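Glucose-1-phosphate thymidylyltransferase (PDB 4ECM) catalyses the transfer of a thymidylyl group from dTTP to glucose 1-phosphate, giving dTDP-glucose and pyrophosphate, probably as an early step of dTDP-L-rhamnose biosynthesis. Local coordinates at residues Q112-C117 with D124-I129. Sequence-based numbering, arbitrary orientation.
Sequences QALGLC and DRMVVI
No ring, amide or other flat group takes part where L114 meets M126 and V128, so there are no faces or edges to match; one methyl, a thioether and a valine branch do the touching. The example illustrates how a helix can meet one strand of a β-sheet through a single leucine. L114 leaves helix 110-115 with CG anti to its own N (chi1 177°), which carries the branched end out toward strand 125-130. There CD1 makes both contacts, 3.7 Å from V128 CG2 and 4.1 Å from M126 SD, and the side chains run at a slant to one another. Of the two valine branches it is CG2, the one beside the backbone N, that reaches the leucine. M126 arrives differently: a turn at chi3 (85°) swings its CE away from L114, leaving the sulfur as its point of contact. V128 CG2 and M126 SD themselves lie 4.3 Å apart, two residues along one face of the strand, and CD1 bears on both. No hydrogen bond spans the segments, so dispersion between buried apolar groups joins them, with the CA atoms of L114 and V128 8.2 Å apart. Beyond L114 the chain turns, C117 N bonding to L114 O at 3.0 Å, and C117 occupies the N-cap position of the short helix 118-121 that leads back to the strand. The neighbouring A113 touches the bound dTDP-glucose, consistent with the packing tying this part of the pocket wall to the sheet. Strand 125-130 lies between parallel strand 25-30 and antiparallel strand 190-198, while I28 from the former and V202 from helix 202-206 touch both L114 and M126, extending the apolar cluster between the two helices and the sheet.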
loop_
_atom_site.group_PDB
_atom_site.type_symbol
_atom_site.label_atom_id
_atom_site.label_comp_id
_atom_site.label_asym_id
_atom_site.label_seq_id
_atom_site.Cartn_x
_atom_site.Cartn_y
_atom_site.Cartn_z
ATOM N N GLN A 112 -4.502 -26.714 -0.235
ATOM C CA GLN A 112 -5.345 -25.817 -1.031
ATOM C C GLN A 112 -4.469 -24.821 -1.838
ATOM O O GLN A 112 -4.701 -24.564 -3.023
ATOM C CB GLN A 112 -6.257 -25.020 -0.094
ATOM C CG GLN A 112 -7.287 -24.147 -0.817
ATOM C CD GLN A 112 -8.085 -23.266 0.147
ATOM O OE1 GLN A 112 -7.528 -22.397 0.825
ATOM N NE2 GLN A 112 -9.403 -23.456 0.163
ATOM N N ALA A 113 -3.479 -24.242 -1.158
ATOM C CA ALA A 113 -2.561 -23.296 -1.783
ATOM C C ALA A 113 -1.825 -23.980 -2.932
ATOM O O ALA A 113 -1.718 -23.449 -4.032
ATOM C CB ALA A 113 -1.574 -22.744 -0.747
ATOM N N LEU A 114 -1.360 -25.194 -2.692
ATOM C CA LEU A 114 -0.633 -25.933 -3.728
ATOM C C LEU A 114 -1.522 -26.200 -4.931
ATOM O O LEU A 114 -1.049 -26.179 -6.066
ATOM C CB LEU A 114 -0.093 -27.246 -3.167
ATOM C CG LEU A 114 0.638 -28.168 -4.135
ATOM C CD1 LEU A 114 1.848 -27.492 -4.721
ATOM C CD2 LEU A 114 1.048 -29.445 -3.406
ATOM N N GLY A 115 -2.809 -26.417 -4.682
ATOM C CA GLY A 115 -3.776 -26.704 -5.761
ATOM C C GLY A 115 -3.870 -25.613 -6.813
ATOM O O GLY A 115 -4.162 -25.895 -7.964
ATOM N N LEU A 116 -3.621 -24.360 -6.415
ATOM C CA LEU A 116 -3.665 -23.201 -7.338
ATOM C C LEU A 116 -2.522 -23.226 -8.382
ATOM O O LEU A 116 -2.549 -22.486 -9.379
ATOM C CB LEU A 116 -3.544 -21.897 -6.537
ATOM C CG LEU A 116 -4.541 -21.694 -5.392
ATOM C CD1 LEU A 116 -4.139 -20.505 -4.529
ATOM C CD2 LEU A 116 -5.985 -21.554 -5.911
ATOM N N CYS A 117 -1.524 -24.073 -8.148
ATOM C CA CYS A 117 -0.358 -24.150 -9.024
ATOM C C CYS A 117 -0.471 -25.225 -10.103
ATOM O O CYS A 117 0.481 -25.472 -10.823
ATOM C CB CYS A 117 0.882 -24.445 -8.174
ATOM S SG CYS A 117 1.107 -23.381 -6.764
ATOM N N ASP A 124 5.266 -31.102 -15.421
ATOM C CA ASP A 124 6.586 -31.107 -14.809
ATOM C C ASP A 124 6.562 -31.563 -13.349
ATOM O O ASP A 124 5.507 -31.879 -12.792
ATOM C CB ASP A 124 7.190 -29.700 -14.887
ATOM C CG ASP A 124 7.356 -29.210 -16.314
ATOM O OD1 ASP A 124 7.680 -30.026 -17.207
ATOM O OD2 ASP A 124 7.182 -27.996 -16.527
ATOM N N ARG A 125 7.746 -31.621 -12.746
ATOM C CA ARG A 125 7.858 -31.941 -11.342
ATOM C C ARG A 125 8.043 -30.640 -10.599
ATOM O O ARG A 125 8.280 -29.601 -11.219
ATOM C CB ARG A 125 8.996 -32.905 -11.081
ATOM C CG ARG A 125 8.748 -34.251 -11.757
ATOM C CD ARG A 125 9.668 -35.318 -11.260
ATOM N NE ARG A 125 9.505 -36.566 -12.000
ATOM C CZ ARG A 125 10.116 -37.702 -11.684
ATOM N NH1 ARG A 125 10.912 -37.759 -10.620
ATOM N NH2 ARG A 125 9.921 -38.788 -12.417
ATOM N N MET A 126 7.934 -30.691 -9.280
ATOM C CA MET A 126 8.037 -29.477 -8.496
ATOM C C MET A 126 8.668 -29.650 -7.127
ATOM O O MET A 126 8.630 -30.736 -6.534
ATOM C CB MET A 126 6.630 -28.939 -8.292
ATOM C CG MET A 126 5.827 -29.723 -7.247
ATOM S SD MET A 126 4.061 -29.587 -7.491
ATOM C CE MET A 126 3.844 -30.927 -8.705
ATOM N N VAL A 127 9.268 -28.569 -6.650
ATOM C CA VAL A 127 9.758 -28.489 -5.291
ATOM C C VAL A 127 8.898 -27.428 -4.608
ATOM O O VAL A 127 8.785 -26.290 -5.089
ATOM C CB VAL A 127 11.246 -28.119 -5.177
ATOM C CG1 VAL A 127 11.622 -27.931 -3.692
ATOM C CG2 VAL A 127 12.124 -29.206 -5.826
ATOM N N VAL A 128 8.254 -27.817 -3.515
ATOM C CA VAL A 128 7.402 -26.923 -2.764
ATOM C C VAL A 128 8.094 -26.574 -1.453
ATOM O O VAL A 128 8.497 -27.465 -0.720
ATOM C CB VAL A 128 6.068 -27.595 -2.430
ATOM C CG1 VAL A 128 5.214 -26.666 -1.575
ATOM C CG2 VAL A 128 5.334 -28.033 -3.720
ATOM N N ILE A 129 8.258 -25.283 -1.168
ATOM C CA ILE A 129 8.836 -24.848 0.090
ATOM C C ILE A 129 7.860 -23.972 0.872
ATOM O O ILE A 129 7.419 -22.913 0.387
ATOM C CB ILE A 129 10.140 -24.041 -0.113
ATOM C CG1 ILE A 129 11.155 -24.863 -0.921
ATOM C CG2 ILE A 129 10.742 -23.639 1.247
ATOM C CD1 ILE A 129 12.548 -24.241 -0.995
#